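PDB 3PM6: putative fructose-bisphosphate aldolase from Coccidioides immitis, which is a putative class II aldolase, a zinc-containing protein built on a TIM-barrel fold. Local coordinates for residues A[12-16]-A[114-118]; A[54-60]-A[85-91]; A[206-212]-A[239-245]. One frame throughout, in Å; residues are numbered along the deposited sequence.

Contact 1: residues A[12-16]-A[114-118]; sequences SNRAL and FDSIM
N13 meets D115 through its side-chain amide. ND2 of N13 donates to the backbone O of D115 at 2.9 Å. The bond is nearly straight, 170° at the hydrogen, and the oxygen lies in the amide plane and is met on a lone pair. CG of N13 is anti to its own backbone N (chi1 -173°), which carries the amide across to D115, just before strand 116-119. The other end of the same amide turns back on its own chain. OD1 of N13 accepts from A15 N and from L16 N, two capping bonds at the turn that leads into helix 16-24. The N of L16 comes in the carbonyl plane, while A15 N sits above it. One amide thus ties the start of the helix to the residue before the strand, and ND2 has a further acceptor in G144 O.

R14 and D115 cross obliquely, with guanidinium and carboxylate planes 70° apart. NH1 of R14 lies 3.5 Å from OD2 of D115, a loose salt bridge. The chain of R14 bends at chi3, and its NH2 donates to I85 O. OD2 of D115 has a stronger partner in L87 N. A water accepts from R14 N and donates to D115 OD1. Beside these polar links, CB of A15 points toward the 114-118 segment and packs 4.0 Å from CB of D115. It is equally close to OG of S116, whose polar partner is H88 ND1.

The 12-16 loop precedes helix 16-24 and packs at the N-terminal end of strand 116-119 of the barrel. Strand 85-92 pairs with this strand on one side and strand 146-149 on the other. W187 of strand 187-188 packs on both A15 and S116.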
loop_
_atom_site.group_PDB
_atom_site.type_symbol
_atom_site.label_atom_id
_atom_site.label_comp_id
_atom_site.label_asym_id
_atom_site.label_seq_id
_atom_site.Cartn_x
_atom_site.Cartn_y
_atom_site.Cartn_z
ATOM N N SER A 12 25.751 -9.674 -0.271
ATOM C CA SER A 12 25.060 -8.419 -0.565
ATOM C C SER A 12 23.639 -8.279 0.056
ATOM O O SER A 12 22.862 -7.404 -0.356
ATOM C CB SER A 12 24.969 -8.260 -2.079
ATOM O OG SER A 12 24.206 -7.120 -2.437
ATOM N N ASN A 13 23.300 -9.127 1.027
ATOM C CA ASN A 13 22.008 -9.010 1.716
ATOM C C ASN A 13 21.890 -7.769 2.607
ATOM O O ASN A 13 22.763 -7.532 3.448
ATOM C CB ASN A 13 21.691 -10.243 2.553
ATOM C CG ASN A 13 20.297 -10.193 3.110
ATOM O OD1 ASN A 13 20.084 -9.630 4.177
ATOM N ND2 ASN A 13 19.327 -10.714 2.359
ATOM N N ARG A 14 20.798 -7.018 2.426
ATOM C CA ARG A 14 20.581 -5.742 3.130
ATOM C C ARG A 14 20.125 -5.867 4.608
ATOM O O ARG A 14 20.305 -4.926 5.390
ATOM C CB ARG A 14 19.557 -4.863 2.372
ATOM C CG ARG A 14 20.057 -4.149 1.098
ATOM C CD ARG A 14 18.919 -3.341 0.438
ATOM N NE ARG A 14 18.489 -2.190 1.258
ATOM C CZ ARG A 14 17.248 -1.979 1.707
ATOM N NH1 ARG A 14 16.251 -2.833 1.436
ATOM N NH2 ARG A 14 16.994 -0.910 2.441
ATOM N N ALA A 15 19.504 -6.991 4.972
ATOM C CA ALA A 15 18.970 -7.170 6.336
ATOM C C ALA A 15 20.058 -7.554 7.344
ATOM O O ALA A 15 20.071 -7.063 8.470
ATOM C CB ALA A 15 17.842 -8.211 6.338
ATOM N N LEU A 16 20.990 -8.414 6.933
ATOM C CA LEU A 16 22.045 -8.914 7.845
ATOM C C LEU A 16 22.819 -7.837 8.621
ATOM O O LEU A 16 22.972 -7.944 9.850
ATOM C CB LEU A 16 23.018 -9.854 7.108
ATOM C CG LEU A 16 22.458 -11.156 6.525
ATOM C CD1 LEU A 16 23.591 -11.997 6.001
ATOM C CD2 LEU A 16 21.636 -11.931 7.570
ATOM N N PHE A 114 11.578 -9.578 -0.767
ATOM C CA PHE A 114 11.938 -9.635 0.672
ATOM C C PHE A 114 13.416 -9.671 0.864
ATOM O O PHE A 114 14.108 -10.349 0.112
ATOM C CB PHE A 114 11.285 -10.848 1.383
ATOM C CG PHE A 114 9.820 -10.682 1.567
ATOM C CD1 PHE A 114 9.332 -9.914 2.615
ATOM C CD2 PHE A 114 8.931 -11.186 0.633
ATOM C CE1 PHE A 114 7.981 -9.719 2.754
ATOM C CE2 PHE A 114 7.567 -11.011 0.777
ATOM C CZ PHE A 114 7.093 -10.263 1.832
ATOM N N ASP A 115 13.904 -8.957 1.876
ATOM C CA ASP A 115 15.310 -9.095 2.260
ATOM C C ASP A 115 15.523 -10.315 3.169
ATOM O O ASP A 115 16.612 -10.871 3.219
ATOM C CB ASP A 115 15.772 -7.827 2.958
ATOM C CG ASP A 115 15.578 -6.591 2.095
ATOM O OD1 ASP A 115 16.290 -6.453 1.092
ATOM O OD2 ASP A 115 14.708 -5.763 2.405
ATOM N N SER A 116 14.475 -10.709 3.906
ATOM C CA SER A 116 14.566 -11.811 4.870
ATOM C C SER A 116 13.222 -12.449 5.068
ATOM O O SER A 116 12.190 -11.840 4.808
ATOM C CB SER A 116 15.138 -11.353 6.222
ATOM O OG SER A 116 14.416 -10.266 6.758
ATOM N N ILE A 117 13.206 -13.692 5.514
ATOM C CA ILE A 117 11.921 -14.378 5.632
ATOM C C ILE A 117 12.014 -15.180 6.889
ATOM O O ILE A 117 13.050 -15.759 7.169
ATOM C CB ILE A 117 11.706 -15.318 4.418
ATOM C CG1 ILE A 117 11.544 -14.516 3.117
ATOM C CG2 ILE A 117 10.549 -16.341 4.656
ATOM C CD1 ILE A 117 11.350 -15.428 1.841
ATOM N N MET A 118 10.937 -15.214 7.659
ATOM C CA MET A 118 10.921 -16.089 8.781
ATOM C C MET A 118 10.399 -17.453 8.369
ATOM O O MET A 118 9.224 -17.596 8.092
ATOM C CB MET A 118 10.101 -15.520 9.965
ATOM C CG MET A 118 10.093 -16.466 11.147
ATOM S SD MET A 118 8.893 -16.000 12.421
ATOM C CE MET A 118 9.480 -17.130 13.725
HETATM O O HOH W 1 18.498 -7.691 0.794
#

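Contact 2: residues A[54-60]-A[85-91]. With ZN (zinc ion), chain S.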
loop_
_atom_site.group_PDB
_atom_site.type_symbol
_atom_site.label_atom_id
_atom_site.label_comp_id
_atom_site.label_asym_id
_atom_site.label_seq_id
_atom_site.Cartn_x
_atom_site.Cartn_y
_atom_site.Cartn_z
ATOM N N ALA A 54 15.056 0.250 10.881
ATOM C CA ALA A 54 13.773 -0.414 11.147
ATOM C C ALA A 54 13.604 -1.550 10.187
ATOM O O ALA A 54 14.358 -1.680 9.254
ATOM C CB ALA A 54 12.563 0.573 10.997
ATOM N N MET A 55 12.611 -2.392 10.433
ATOM C CA MET A 55 12.229 -3.388 9.462
ATOM C C MET A 55 10.730 -3.321 9.314
ATOM O O MET A 55 9.997 -3.113 10.292
ATOM C CB MET A 55 12.677 -4.796 9.896
ATOM C CG MET A 55 14.177 -5.023 9.827
ATOM S SD MET A 55 14.663 -6.722 10.364
ATOM C CE MET A 55 16.415 -6.638 9.941
ATOM N N ILE A 56 10.270 -3.498 8.092
ATOM C CA ILE A 56 8.834 -3.572 7.838
ATOM C C ILE A 56 8.521 -5.090 7.753
ATOM O O ILE A 56 9.162 -5.820 6.985
ATOM C CB ILE A 56 8.460 -2.824 6.507
ATOM C CG1 ILE A 56 8.778 -1.317 6.586
ATOM C CG2 ILE A 56 7.019 -3.086 6.080
ATOM C CD1 ILE A 56 8.601 -0.607 5.277
ATOM N N LEU A 57 7.572 -5.557 8.571
ATOM C CA LEU A 57 7.174 -6.959 8.522
ATOM C C LEU A 57 5.832 -7.145 7.843
ATOM O O LEU A 57 4.879 -6.457 8.165
ATOM C CB LEU A 57 7.160 -7.575 9.935
ATOM C CG LEU A 57 8.524 -8.075 10.413
ATOM C CD1 LEU A 57 9.579 -6.904 10.396
ATOM C CD2 LEU A 57 8.419 -8.646 11.813
ATOM N N LEU A 58 5.747 -8.068 6.891
ATOM C CA LEU A 58 4.458 -8.414 6.302
ATOM C C LEU A 58 4.137 -9.863 6.664
ATOM O O LEU A 58 5.060 -10.647 6.885
ATOM C CB LEU A 58 4.492 -8.221 4.779
ATOM C CG LEU A 58 4.579 -6.768 4.270
ATOM C CD1 LEU A 58 4.845 -6.842 2.783
ATOM C CD2 LEU A 58 3.245 -5.981 4.531
ATOM N N PHE A 59 2.839 -10.216 6.752
ATOM C CA PHE A 59 2.435 -11.610 6.964
ATOM C C PHE A 59 2.164 -12.259 5.611
ATOM O O PHE A 59 2.067 -11.543 4.591
ATOM C CB PHE A 59 1.193 -11.711 7.865
ATOM C CG PHE A 59 1.420 -11.220 9.253
ATOM C CD1 PHE A 59 2.434 -11.762 10.058
ATOM C CD2 PHE A 59 0.649 -10.203 9.771
ATOM C CE1 PHE A 59 2.660 -11.280 11.342
ATOM C CE2 PHE A 59 0.877 -9.742 11.082
ATOM C CZ PHE A 59 1.875 -10.290 11.851
ATOM N N PRO A 60 2.061 -13.617 5.564
ATOM C CA PRO A 60 1.680 -14.228 4.284
ATOM C C PRO A 60 0.374 -13.676 3.727
ATOM O O PRO A 60 0.160 -13.663 2.504
ATOM C CB PRO A 60 1.527 -15.735 4.644
ATOM C CG PRO A 60 2.554 -15.960 5.727
ATOM C CD PRO A 60 2.774 -14.578 6.428
ATOM N N ILE A 85 16.251 0.581 6.280
ATOM C CA ILE A 85 15.017 -0.159 6.506
ATOM C C ILE A 85 14.924 -1.327 5.507
ATOM O O ILE A 85 15.057 -1.123 4.299
ATOM C CB ILE A 85 13.778 0.735 6.334
ATOM C CG1 ILE A 85 13.921 2.044 7.101
ATOM C CG2 ILE A 85 12.534 -0.010 6.805
ATOM C CD1 ILE A 85 12.794 3.030 6.802
ATOM N N THR A 86 14.665 -2.542 6.006
ATOM C CA THR A 86 14.517 -3.700 5.126
ATOM C C THR A 86 13.185 -4.378 5.347
ATOM O O THR A 86 12.480 -4.068 6.302
ATOM C CB THR A 86 15.669 -4.718 5.324
ATOM O OG1 THR A 86 15.603 -5.263 6.642
ATOM C CG2 THR A 86 17.065 -4.019 5.106
ATOM N N LEU A 87 12.870 -5.333 4.473
ATOM C CA LEU A 87 11.568 -5.968 4.407
ATOM C C LEU A 87 11.624 -7.472 4.779
ATOM O O LEU A 87 12.436 -8.215 4.257
ATOM C CB LEU A 87 10.974 -5.766 3.012
ATOM C CG LEU A 87 9.602 -6.375 2.761
ATOM C CD1 LEU A 87 8.541 -5.784 3.692
ATOM C CD2 LEU A 87 9.230 -6.150 1.292
ATOM N N HIS A 88 10.741 -7.886 5.675
ATOM C CA HIS A 88 10.808 -9.212 6.282
ATOM C C HIS A 88 9.445 -9.857 6.189
ATOM O O HIS A 88 8.432 -9.233 6.536
ATOM C CB HIS A 88 11.190 -9.029 7.749
ATOM C CG HIS A 88 11.368 -10.303 8.510
ATOM N ND1 HIS A 88 12.419 -11.169 8.283
ATOM C CD2 HIS A 88 10.655 -10.831 9.535
ATOM C CE1 HIS A 88 12.343 -12.174 9.140
ATOM N NE2 HIS A 88 11.296 -11.975 9.928
ATOM N N LEU A 89 9.398 -11.093 5.708
ATOM C CA LEU A 89 8.171 -11.899 5.831
ATOM C C LEU A 89 8.113 -12.599 7.173
ATOM O O LEU A 89 8.888 -13.525 7.449
ATOM C CB LEU A 89 8.044 -12.919 4.693
ATOM C CG LEU A 89 6.757 -13.757 4.554
ATOM C CD1 LEU A 89 5.453 -12.937 4.313
ATOM C CD2 LEU A 89 6.955 -14.816 3.448
ATOM N N ASP A 90 7.176 -12.182 8.024
ATOM C CA ASP A 90 7.087 -12.778 9.380
ATOM C C ASP A 90 6.168 -14.002 9.352
ATOM O O ASP A 90 5.231 -14.055 8.537
ATOM C CB ASP A 90 6.561 -11.686 10.332
ATOM C CG ASP A 90 6.628 -12.059 11.799
ATOM O OD1 ASP A 90 7.426 -12.946 12.215
ATOM O OD2 ASP A 90 5.841 -11.439 12.557
ATOM N N HIS A 91 6.420 -14.984 10.230
ATOM C CA HIS A 91 5.506 -16.136 10.407
ATOM C C HIS A 91 5.025 -16.790 9.121
ATOM O O HIS A 91 3.846 -17.046 8.934
ATOM C CB HIS A 91 4.348 -15.749 11.335
ATOM C CG HIS A 91 4.848 -15.442 12.705
ATOM N ND1 HIS A 91 5.558 -16.370 13.432
ATOM C CD2 HIS A 91 4.896 -14.290 13.413
ATOM C CE1 HIS A 91 5.966 -15.821 14.557
ATOM N NE2 HIS A 91 5.584 -14.561 14.565
HETATM ZN ZN ZN S . 5.880 -13.364 16.273
#
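M55 pairs with T86, and L57 with H88, in a parallel sheet formed by strands 54-58 and 85-91. Backbone bonds set the register. Four of them measure 2.9 Å: I56 N to T86 O, H88 N to I56 O, L58 N to H88 O and D90 N to L58 O. The fifth bond, T86 N to A54 O, is weak at 3.4 Å. CA-H...O contacts lie between them, as from L57 CA to H88 O.

Apolar packing covers the face carrying A54, I56, L58, I85, L87 and L89. CD1 of L87 touches both neighbours, 3.9 Å from CG2 of I56 and 4.0 Å from CD1 of L58. CG2 of I85 packs on CG1 of I56, and CD1 of L89 reaches CD of P60.

The other face carries M55, L57, T86 and H88. L57 lies alongside H88, with its CG at the edge of the imidazole, 3.6 Å from CD2 of H88. Past the end of strand 54-58, CE1 of F59 approaches OD2 of D90 at 3.4 Å, ring and carboxylate planes 29° apart. OD1 of D90 lies over one face of the H91 ring.

Near the end of strand 85-92 lies the metal site. NE2 of H91 binds the zinc ion at 2.1 Å, together with H196 and H227. ND1 of H91 is bonded to D120 OD2, which, with the zinc bond at NE2, is consistent with a fixed ring orientation.

Strand 29-33 flanks 54-58 and strand 116-119 flanks 85-92. Helices 60-66 and 69-80 make the crossover between the paired strands.

Contact 3: residues A[206-212]-A[239-245]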
loop_
_atom_site.group_PDB
_atom_site.type_symbol
_atom_site.label_atom_id
_atom_site.label_comp_id
_atom_site.label_asym_id
_atom_site.label_seq_id
_atom_site.Cartn_x
_atom_site.Cartn_y
_atom_site.Cartn_z
ATOM N N LEU A 206 9.079 -14.102 31.784
ATOM C CA LEU A 206 10.135 -14.559 30.902
ATOM C C LEU A 206 11.226 -15.275 31.689
ATOM O O LEU A 206 11.521 -14.949 32.859
ATOM C CB LEU A 206 10.717 -13.398 30.059
ATOM C CG LEU A 206 9.713 -12.465 29.366
ATOM C CD1 LEU A 206 10.399 -11.336 28.621
ATOM C CD2 LEU A 206 8.730 -13.245 28.445
ATOM N N ASP A 207 11.800 -16.276 31.049
ATOM C CA ASP A 207 12.888 -17.029 31.649
ATOM C C ASP A 207 14.172 -16.436 31.087
ATOM O O ASP A 207 14.683 -16.883 30.051
ATOM C CB ASP A 207 12.726 -18.506 31.308
ATOM C CG ASP A 207 13.712 -19.409 32.038
ATOM O OD1 ASP A 207 14.713 -18.926 32.616
ATOM O OD2 ASP A 207 13.494 -20.635 31.967
ATOM N N TYR A 208 14.660 -15.389 31.754
ATOM C CA TYR A 208 15.860 -14.664 31.305
ATOM C C TYR A 208 17.092 -15.545 31.368
ATOM O O TYR A 208 18.000 -15.420 30.544
ATOM C CB TYR A 208 16.066 -13.404 32.134
ATOM C CG TYR A 208 14.968 -12.375 31.952
ATOM C CD1 TYR A 208 14.895 -11.625 30.774
ATOM C CD2 TYR A 208 13.998 -12.160 32.946
ATOM C CE1 TYR A 208 13.901 -10.670 30.577
ATOM C CE2 TYR A 208 13.006 -11.193 32.777
ATOM C CZ TYR A 208 12.962 -10.462 31.568
ATOM O OH TYR A 208 11.995 -9.521 31.334
ATOM N N GLU A 209 17.110 -16.453 32.338
ATOM C CA GLU A 209 18.205 -17.419 32.470
ATOM C C GLU A 209 18.290 -18.325 31.237
ATOM O O GLU A 209 19.366 -18.487 30.666
ATOM C CB GLU A 209 18.074 -18.236 33.768
ATOM C CG GLU A 209 18.524 -17.432 35.002
ATOM C CD GLU A 209 18.184 -18.127 36.320
ATOM O OE1 GLU A 209 17.817 -19.331 36.285
ATOM O OE2 GLU A 209 18.297 -17.479 37.392
ATOM N N ARG A 210 17.146 -18.882 30.825
ATOM C CA ARG A 210 17.057 -19.674 29.604
ATOM C C ARG A 210 17.603 -18.847 28.430
ATOM O O ARG A 210 18.457 -19.310 27.669
ATOM C CB ARG A 210 15.600 -20.071 29.344
ATOM C CG ARG A 210 15.372 -20.923 28.106
ATOM C CD ARG A 210 13.889 -21.300 27.984
ATOM N NE ARG A 210 13.474 -22.219 29.043
ATOM C CZ ARG A 210 13.634 -23.549 28.998
ATOM N NH1 ARG A 210 14.196 -24.121 27.933
ATOM N NH2 ARG A 210 13.220 -24.307 30.021
ATOM N N LEU A 211 17.138 -17.606 28.325
ATOM C CA LEU A 211 17.576 -16.717 27.268
ATOM C C LEU A 211 19.095 -16.550 27.236
ATOM O O LEU A 211 19.686 -16.735 26.188
ATOM C CB LEU A 211 16.875 -15.350 27.377
ATOM C CG LEU A 211 17.220 -14.374 26.273
ATOM C CD1 LEU A 211 16.847 -15.019 24.916
ATOM C CD2 LEU A 211 16.512 -13.000 26.502
ATOM N N GLN A 212 19.731 -16.218 28.374
ATOM C CA GLN A 212 21.211 -16.036 28.402
ATOM C C GLN A 212 21.915 -17.347 28.022
ATOM O O GLN A 212 22.847 -17.316 27.233
ATOM C CB GLN A 212 21.734 -15.386 29.719
ATOM C CG GLN A 212 23.308 -15.091 29.863
ATOM C CD GLN A 212 24.031 -14.310 28.676
ATOM O OE1 GLN A 212 24.926 -14.857 28.041
ATOM N NE2 GLN A 212 23.683 -13.073 28.439
ATOM N N LYS A 239 16.459 -5.978 29.553
ATOM C CA LYS A 239 16.855 -7.313 29.997
ATOM C C LYS A 239 17.101 -8.254 28.807
ATOM O O LYS A 239 18.086 -8.967 28.796
ATOM C CB LYS A 239 15.805 -7.891 30.958
ATOM C CG LYS A 239 15.853 -7.275 32.360
ATOM C CD LYS A 239 14.725 -7.743 33.270
ATOM C CE LYS A 239 14.875 -7.020 34.616
ATOM N NZ LYS A 239 13.602 -6.730 35.337
ATOM N N CYS A 240 16.217 -8.215 27.808
ATOM C CA CYS A 240 16.330 -9.063 26.612
ATOM C C CYS A 240 17.515 -8.699 25.738
ATOM O O CYS A 240 18.258 -9.574 25.329
ATOM C CB CYS A 240 15.043 -9.025 25.777
ATOM S SG CYS A 240 13.599 -9.696 26.626
ATOM N N ILE A 241 17.684 -7.409 25.458
ATOM C CA ILE A 241 18.799 -6.911 24.651
ATOM C C ILE A 241 20.185 -7.210 25.272
ATOM O O ILE A 241 21.139 -7.544 24.550
ATOM C CB ILE A 241 18.651 -5.396 24.421
ATOM C CG1 ILE A 241 17.359 -5.121 23.605
ATOM C CG2 ILE A 241 19.911 -4.824 23.791
ATOM C CD1 ILE A 241 16.864 -3.681 23.652
ATOM N N GLU A 242 20.287 -7.086 26.598
ATOM C CA GLU A 242 21.499 -7.459 27.328
ATOM C C GLU A 242 21.718 -8.967 27.178
ATOM O O GLU A 242 22.836 -9.422 27.266
ATOM C CB GLU A 242 21.397 -7.053 28.813
ATOM C CG GLU A 242 22.442 -7.722 29.763
ATOM C CD GLU A 242 23.838 -7.074 29.729
ATOM O OE1 GLU A 242 24.249 -6.488 30.763
ATOM O OE2 GLU A 242 24.535 -7.147 28.683
ATOM N N ARG A 243 20.653 -9.732 26.925
ATOM C CA ARG A 243 20.820 -11.159 26.658
ATOM C C ARG A 243 20.770 -11.555 25.179
ATOM O O ARG A 243 20.426 -12.678 24.849
ATOM C CB ARG A 243 19.885 -11.988 27.527
ATOM C CG ARG A 243 20.169 -11.750 29.019
ATOM C CD ARG A 243 18.992 -12.144 29.891
ATOM N NE ARG A 243 19.344 -12.116 31.303
ATOM C CZ ARG A 243 19.356 -11.015 32.053
ATOM N NH1 ARG A 243 19.035 -9.822 31.539
ATOM N NH2 ARG A 243 19.686 -11.111 33.332
ATOM N N GLY A 244 21.157 -10.637 24.303
ATOM C CA GLY A 244 21.467 -10.973 22.914
ATOM C C GLY A 244 20.386 -10.613 21.894
ATOM O O GLY A 244 20.593 -10.749 20.683
ATOM N N VAL A 245 19.237 -10.136 22.363
ATOM C CA VAL A 245 18.152 -9.771 21.440
ATOM C C VAL A 245 18.543 -8.602 20.554
ATOM O O VAL A 245 18.827 -7.509 21.063
ATOM C CB VAL A 245 16.852 -9.479 22.201
ATOM C CG1 VAL A 245 15.813 -8.808 21.288
ATOM C CG2 VAL A 245 16.312 -10.802 22.776
#
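Two outer helices of the TIM barrel meet here: the start of helix 208-218 and the end of helix 234-242. D207 is the N-cap of the first, its OD1 accepting from R210 N. G244, at positive phi, is the C-prime residue of a Schellman motif that closes the second, with V245 N bonded to C240 O and G244 N to I241 O.

The ring of Y208 carries much of the contact. CD of K239 lies over one face, 4.0 Å from the ring centroid, a CH-pi contact. CB of L206 covers the opposite face. SG of C240 sits at the ring edge, 4.1 Å from CE1 of Y208.

R243 runs extended from CG to NE across the first turn. CB of Y208 lies over its guanidinium, 3.6 Å from NE of R243. NH1 of R243 donates back to K239 O at 3.0 Å, in the guanidinium plane, which would hold the group in place. Deeper in, CD2 of L211 packs 3.7 Å from CB of R243 and also touches C240.

Strand 223-226 lies between the two helices in the chain. Its L226 packs on C240 and V245, and the chain runs on from V245 into strand 245-250.

In the fold
Contacts 1 and 2 adjoin, their centres 9 Å apart. Strands 116-119 and 85-92 are neighbours in the barrel, and contact 2 is nested inside the loop closed by contact 1. M118 N and L89 O, 2.7 Å apart, form a probable hydrogen bond between them. Contact 3 stands off on the helical layer, with its centre about 24 Å from that of contact 1 and 23 Å from that of contact 2. The zinc ion gives a common reference. Contact 2 supplies the ligand H91, whereas the side chains of S116 in contact 1 and V245 in contact 3 lie about 13 Å and 12 Å from the metal.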